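Local coordinates for protein probable starch synthase 4, chloroplastic/amyloplastic (Arabidopsis thaliana, PDB 6GNE) that belongs to the plastid starch synthase family of GT-B glycosyltransferases, with two Rossmann-like domains facing each other across a cleft, and carries bound ADP in this model, at residues G87-G91 with L92-F96; A279-A283 with K284-G288. All coordinates share one frame; numbering follows the deposited sequence.

Contact 1: residues G87-G91 with L92-F96; sequences GTVEG and LPVHF
Val89 and Leu92 close a tight beta hairpin by two backbone hydrogen bonds. Val89 N reaches Leu92 O at 3.0 Å with the donor in the carbonyl plane. In the return bond, Leu92 N also lies 3.0 Å from Val89 O but stands well above that carbonyl's plane. Between them Glu90 and Gly91, both with positive phi, form the type I' turn of a two-residue hairpin loop. Two residues further along each strand, Gly87 and Val94 form a second hydrogen-bonded pair: Val94 N to Gly87 O is 2.9 Å, and Gly87 N to Val94 O is 3.1 Å. Thr88 and Pro93 form the non-hydrogen-bonded pair between, where Thr88 CA approaches Leu92 O at 3.3 Å in a CA-H...O contact. On the face bearing the valines, Val89 CG1 is anti to the backbone N (chi1 180°), which leaves CG2 beside that N and 3.7 Å from Val94 CG2. The same Val89 CG2 meets the edge of the Phe96 ring at CZ, while Val94 CG1 lies over one face of that ring, 3.6 Å above its plane and offset toward the rim. Strand 92-100 of this hairpin also runs parallel to strand 45-51, whose Leu50 packs on Val94 and Phe96. Helix 27-41 borders the turn, with Lys37 salt-bridged to Glu90 and Gln40 NE2 hydrogen-bonded to Gly91 O.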
ATOM      1  N   GLY A  87      -3.881  -2.195 -22.083  1.00 45.64           N
ATOM      2  CA  GLY A  87      -2.626  -2.884 -21.982  1.00 45.69           C
ATOM      3  C   GLY A  87      -2.767  -3.982 -20.978  1.00 44.80           C
ATOM      4  O   GLY A  87      -3.787  -4.089 -20.302  1.00 44.73           O
ATOM      5  N   THR A  88      -1.743  -4.799 -20.871  1.00 45.09           N
ATOM      6  CA  THR A  88      -1.772  -5.914 -19.946  1.00 44.92           C
ATOM      7  C   THR A  88      -0.589  -5.743 -19.021  1.00 44.34           C
ATOM      8  O   THR A  88       0.546  -5.571 -19.472  1.00 43.64           O
ATOM      9  CB  THR A  88      -1.737  -7.242 -20.692  1.00 46.39           C
ATOM     10  OG1 THR A  88      -2.866  -7.302 -21.587  1.00 47.62           O
ATOM     11  CG2 THR A  88      -1.827  -8.407 -19.725  1.00 45.61           C
ATOM     12  N   VAL A  89      -0.893  -5.707 -17.725  1.00 43.75           N
ATOM     13  CA  VAL A  89       0.090  -5.471 -16.697  1.00 43.75           C
ATOM     14  C   VAL A  89       0.039  -6.685 -15.784  1.00 44.30           C
ATOM     15  O   VAL A  89      -0.937  -6.904 -15.035  1.00 42.38           O
ATOM     16  CB  VAL A  89      -0.198  -4.185 -15.900  1.00 43.80           C
ATOM     17  CG1 VAL A  89       0.862  -3.978 -14.820  1.00 42.80           C
ATOM     18  CG2 VAL A  89      -0.277  -2.987 -16.838  1.00 44.79           C
ATOM     19  N   GLU A  90       1.095  -7.481 -15.898  1.00 46.99           N
ATOM     20  CA  GLU A  90       1.255  -8.745 -15.210  1.00 49.02           C
ATOM     21  C   GLU A  90       0.045  -9.669 -15.272  1.00 47.93           C
ATOM     22  O   GLU A  90      -0.455 -10.169 -14.259  1.00 46.95           O
ATOM     23  CB  GLU A  90       1.825  -8.484 -13.810  1.00 51.36           C
ATOM     24  CG  GLU A  90       3.367  -8.364 -13.921  1.00 52.98           C
ATOM     25  CD  GLU A  90       4.040  -7.829 -12.680  1.00 52.73           C
ATOM     26  OE1 GLU A  90       3.457  -8.010 -11.585  1.00 50.43           O
ATOM     27  OE2 GLU A  90       5.139  -7.231 -12.844  1.00 55.87           O
ATOM     28  N   GLY A  91      -0.414  -9.864 -16.506  1.00 48.00           N
ATOM     29  CA  GLY A  91      -1.559 -10.711 -16.794  1.00 48.51           C
ATOM     30  C   GLY A  91      -2.915 -10.081 -16.540  1.00 47.36           C
ATOM     31  O   GLY A  91      -3.912 -10.686 -16.884  1.00 49.86           O
ATOM     32  N   LEU A  92      -2.986  -8.891 -15.944  1.00 44.00           N
ATOM     33  CA  LEU A  92      -4.274  -8.229 -15.751  1.00 43.25           C
ATOM     34  C   LEU A  92      -4.582  -7.279 -16.917  1.00 42.46           C
ATOM     35  O   LEU A  92      -3.720  -6.519 -17.321  1.00 42.60           O
ATOM     36  CB  LEU A  92      -4.301  -7.469 -14.416  1.00 41.87           C
ATOM     37  CG  LEU A  92      -4.215  -8.391 -13.205  1.00 41.74           C
ATOM     38  CD1 LEU A  92      -3.766  -7.605 -12.004  1.00 40.92           C
ATOM     39  CD2 LEU A  92      -5.513  -9.128 -12.952  1.00 43.20           C
ATOM     40  N   PRO A  93      -5.811  -7.308 -17.446  1.00 42.09           N
ATOM     41  CA  PRO A  93      -6.207  -6.246 -18.376  1.00 42.60           C
ATOM     42  C   PRO A  93      -6.374  -4.902 -17.676  1.00 40.87           C
ATOM     43  O   PRO A  93      -6.971  -4.839 -16.621  1.00 38.84           O
ATOM     44  CB  PRO A  93      -7.565  -6.726 -18.937  1.00 44.13           C
ATOM     45  CG  PRO A  93      -7.733  -8.123 -18.467  1.00 44.97           C
ATOM     46  CD  PRO A  93      -6.888  -8.284 -17.237  1.00 43.08           C
ATOM     47  N   VAL A  94      -5.841  -3.840 -18.270  1.00 41.58           N
ATOM     48  CA  VAL A  94      -5.929  -2.504 -17.700  1.00 41.28           C
ATOM     49  C   VAL A  94      -6.428  -1.518 -18.745  1.00 43.43           C
ATOM     50  O   VAL A  94      -6.092  -1.634 -19.921  1.00 45.80           O
ATOM     51  CB  VAL A  94      -4.559  -2.035 -17.175  1.00 41.01           C
ATOM     52  CG1 VAL A  94      -4.688  -0.704 -16.437  1.00 40.69           C
ATOM     53  CG2 VAL A  94      -3.974  -3.112 -16.257  1.00 39.96           C
ATOM     54  N   HIS A  95      -7.249  -0.571 -18.296  1.00 43.15           N
ATOM     55  CA  HIS A  95      -7.748   0.545 -19.086  1.00 43.81           C
ATOM     56  C   HIS A  95      -7.172   1.797 -18.455  1.00 42.74           C
ATOM     57  O   HIS A  95      -7.428   2.077 -17.296  1.00 40.56           O
ATOM     58  CB  HIS A  95      -9.290   0.592 -19.077  1.00 44.99           C
ATOM     59  CG  HIS A  95      -9.925  -0.425 -19.976  1.00 47.11           C
ATOM     60  ND1 HIS A  95     -10.218  -1.709 -19.556  1.00 47.15           N
ATOM     61  CD2 HIS A  95     -10.286  -0.359 -21.286  1.00 48.87           C
ATOM     62  CE1 HIS A  95     -10.746  -2.382 -20.567  1.00 48.80           C
ATOM     63  NE2 HIS A  95     -10.788  -1.592 -21.629  1.00 49.73           N
ATOM     64  N   PHE A  96      -6.371   2.533 -19.216  1.00 44.01           N
ATOM     65  CA  PHE A  96      -5.793   3.797 -18.774  1.00 43.69           C
ATOM     66  C   PHE A  96      -6.565   4.948 -19.399  1.00 45.66           C
ATOM     67  O   PHE A  96      -6.703   5.018 -20.619  1.00 49.18           O
ATOM     68  CB  PHE A  96      -4.336   3.914 -19.211  1.00 43.93           C
ATOM     69  CG  PHE A  96      -3.457   2.764 -18.821  1.00 42.54           C
ATOM     70  CD1 PHE A  96      -3.321   1.673 -19.652  1.00 43.15           C
ATOM     71  CD2 PHE A  96      -2.729   2.804 -17.651  1.00 41.17           C
ATOM     72  CE1 PHE A  96      -2.488   0.632 -19.311  1.00 42.31           C
ATOM     73  CE2 PHE A  96      -1.886   1.762 -17.296  1.00 40.26           C
ATOM     74  CZ  PHE A  96      -1.783   0.669 -18.125  1.00 40.96           C
TER

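Contact 2: residues A279-A283 with K284-G288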
ATOM      1  N   ALA A 279      22.022 -13.071  -6.727  1.00 54.30           N
ATOM      2  CA  ALA A 279      21.856 -14.499  -6.500  1.00 52.92           C
ATOM      3  C   ALA A 279      20.480 -14.797  -5.923  1.00 49.52           C
ATOM      4  O   ALA A 279      19.875 -13.982  -5.234  1.00 46.66           O
ATOM      5  CB  ALA A 279      22.948 -15.032  -5.592  1.00 53.06           C
ATOM      6  N   GLN A 280      20.013 -15.998  -6.209  1.00 48.97           N
ATOM      7  CA  GLN A 280      18.696 -16.455  -5.845  1.00 47.11           C
ATOM      8  C   GLN A 280      18.872 -17.320  -4.607  1.00 45.02           C
ATOM      9  O   GLN A 280      19.935 -17.824  -4.353  1.00 44.46           O
ATOM     10  CB  GLN A 280      18.057 -17.277  -7.001  1.00 49.98           C
ATOM     11  CG  GLN A 280      18.362 -16.839  -8.456  1.00 52.40           C
ATOM     12  CD  GLN A 280      17.504 -15.684  -8.943  1.00 51.24           C
ATOM     13  OE1 GLN A 280      16.757 -15.836  -9.892  1.00 53.90           O
ATOM     14  NE2 GLN A 280      17.592 -14.539  -8.287  1.00 49.51           N
ATOM     15  N   PHE A 281      17.808 -17.474  -3.826  1.00 43.02           N
ATOM     16  CA  PHE A 281      17.822 -18.344  -2.646  1.00 42.07           C
ATOM     17  C   PHE A 281      16.405 -18.622  -2.195  1.00 41.41           C
ATOM     18  O   PHE A 281      15.457 -18.021  -2.697  1.00 42.13           O
ATOM     19  CB  PHE A 281      18.632 -17.719  -1.502  1.00 40.20           C
ATOM     20  CG  PHE A 281      18.065 -16.426  -0.967  1.00 37.20           C
ATOM     21  CD1 PHE A 281      18.179 -15.242  -1.671  1.00 35.69           C
ATOM     22  CD2 PHE A 281      17.462 -16.396   0.268  1.00 35.79           C
ATOM     23  CE1 PHE A 281      17.686 -14.053  -1.154  1.00 34.44           C
ATOM     24  CE2 PHE A 281      16.965 -15.204   0.787  1.00 34.16           C
ATOM     25  CZ  PHE A 281      17.070 -14.026   0.069  1.00 33.20           C
ATOM     26  N   ASN A 282      16.254 -19.516  -1.242  1.00 41.86           N
ATOM     27  CA  ASN A 282      14.939 -19.871  -0.737  1.00 41.90           C
ATOM     28  C   ASN A 282      15.079 -20.431   0.669  1.00 43.11           C
ATOM     29  O   ASN A 282      16.202 -20.606   1.168  1.00 42.84           O
ATOM     30  CB  ASN A 282      14.234 -20.871  -1.697  1.00 43.39           C
ATOM     31  CG  ASN A 282      15.037 -22.170  -1.927  1.00 46.24           C
ATOM     32  OD1 ASN A 282      14.968 -23.115  -1.127  1.00 46.96           O
ATOM     33  ND2 ASN A 282      15.806 -22.213  -3.019  1.00 46.86           N
ATOM     34  N   ALA A 283      13.937 -20.725   1.291  1.00 44.75           N
ATOM     35  CA  ALA A 283      13.895 -21.310   2.637  1.00 46.22           C
ATOM     36  C   ALA A 283      14.867 -22.475   2.861  1.00 50.46           C
ATOM     37  O   ALA A 283      15.356 -22.646   3.970  1.00 50.49           O
ATOM     38  CB  ALA A 283      12.458 -21.716   2.996  1.00 45.20           C
ATOM     39  N   LYS A 284      15.134 -23.268   1.819  1.00 55.51           N
ATOM     40  CA  LYS A 284      15.960 -24.462   1.947  1.00 59.42           C
ATOM     41  C   LYS A 284      17.440 -24.244   1.611  1.00 60.52           C
ATOM     42  O   LYS A 284      18.224 -25.189   1.737  1.00 66.99           O
ATOM     43  CB  LYS A 284      15.452 -25.613   1.064  1.00 64.40           C
ATOM     44  CG  LYS A 284      13.975 -25.735   0.755  1.00 66.94           C
ATOM     45  CD  LYS A 284      13.246 -26.696   1.687  1.00 70.46           C
ATOM     46  CE  LYS A 284      12.775 -25.983   2.962  1.00 69.76           C
ATOM     47  NZ  LYS A 284      11.976 -26.878   3.842  1.00 72.02           N
ATOM     48  N   ASP A 285      17.847 -23.035   1.230  1.00 58.62           N
ATOM     49  CA  ASP A 285      19.229 -22.793   0.766  1.00 58.72           C
ATOM     50  C   ASP A 285      19.549 -21.290   0.821  1.00 56.11           C
ATOM     51  O   ASP A 285      19.241 -20.551  -0.107  1.00 54.91           O
ATOM     52  CB  ASP A 285      19.395 -23.376  -0.665  1.00 60.58           C
ATOM     53  CG  ASP A 285      20.746 -23.068  -1.312  1.00 61.35           C
ATOM     54  OD1 ASP A 285      21.769 -22.817  -0.628  1.00 60.19           O
ATOM     55  OD2 ASP A 285      20.774 -23.084  -2.552  1.00 62.55           O
ATOM     56  N   LEU A 286      20.163 -20.857   1.917  1.00 55.26           N
ATOM     57  CA  LEU A 286      20.433 -19.450   2.184  1.00 52.98           C
ATOM     58  C   LEU A 286      21.781 -18.928   1.669  1.00 53.02           C
ATOM     59  O   LEU A 286      22.123 -17.762   1.848  1.00 53.12           O
ATOM     60  CB  LEU A 286      20.361 -19.240   3.692  1.00 52.28           C
ATOM     61  CG  LEU A 286      19.073 -19.684   4.363  1.00 52.77           C
ATOM     62  CD1 LEU A 286      19.255 -19.664   5.876  1.00 53.26           C
ATOM     63  CD2 LEU A 286      17.941 -18.798   3.884  1.00 51.31           C
ATOM     64  N   GLN A 287      22.574 -19.801   1.091  1.00 55.67           N
ATOM     65  CA  GLN A 287      23.779 -19.459   0.328  1.00 58.09           C
ATOM     66  C   GLN A 287      23.663 -18.089  -0.347  1.00 54.77           C
ATOM     67  O   GLN A 287      24.415 -17.154  -0.030  1.00 54.55           O
ATOM     68  CB  GLN A 287      24.018 -20.554  -0.731  1.00 62.39           C
ATOM     69  CG  GLN A 287      25.260 -20.427  -1.566  1.00 65.44           C
ATOM     70  CD  GLN A 287      26.125 -21.644  -1.351  1.00 70.07           C
ATOM     71  OE1 GLN A 287      26.678 -21.835  -0.259  1.00 71.84           O
ATOM     72  NE2 GLN A 287      26.230 -22.495  -2.381  1.00 72.37           N
ATOM     73  N   GLY A 288      22.689 -17.976  -1.243  1.00 52.38           N
ATOM     74  CA  GLY A 288      22.452 -16.768  -2.011  1.00 49.86           C
ATOM     75  C   GLY A 288      22.091 -15.526  -1.216  1.00 47.23           C
ATOM     76  O   GLY A 288      22.259 -14.411  -1.726  1.00 45.18           O
TER
HETATM   77  O   HOH W   1      20.728 -20.136  -2.285  1.00 37.17           O
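Asn282 grips the start of the next segment through two different oxygens. Its backbone O accepts Asp285 N at 2.9 Å, closing a type I beta turn through Ala283 and Lys284, although this donor sits well above the carbonyl plane. Its side-chain OD1 takes Lys284 N at 3.0 Å, which makes an Asx turn inside the beta turn. The torsion chi1 of 58° puts CG between the backbone N and the carbonyl carbon, folding the amide back over the turn, where OD1 also touches Lys284 CB. Asn282 N points at Asp285 O, but this bond is weak at 3.4 Å. Asp285 O has a firmer partner in a water, which donates to it at 2.7 Å, donates to Gln280 O at 3.2 Å and accepts from Gly288 N at 3.1 Å. The water thus bridges the two arms where direct pairing stops, and it satisfies an N-H in the first turn of the following helix. Gln280 NE2 is held outside the turn by Asp274 O. Gly288 CA approaches Gln280 O in a nearly straight CA-H...O contact. Beside it, Phe281 CD1 lies 3.9 Å from Gly288 C, with Ala279 CB packing on the same glycine. The loop that follows strand 257-259 here runs into helix 287-300, whose Asn292 ND2 is hydrogen-bonded to Ala279 O. Helix 466-477 meets it through Met477, which touches Phe281, Ala283 and Leu286.

Contact 1 comes first along the chain and contact 2 much later; their centres are 32 Å apart, and their nearest atoms, about 15 Å apart, do not touch. They share no strand or helix. The 87-96 hairpin belongs to the mixed sheet of the N-terminal Rossmann-like domain, which also contains strands 11-15 and 45-51, and the side chain of Glu90 at its turn is about 12 Å from the bound ADP. Residues 279-288 turn and enter helix 287-300, just ahead of strand 311-317 in the other, six-stranded parallel sheet. Contact 2 thus probably belongs to the second GT-B domain, and each contact is a local chain reversal.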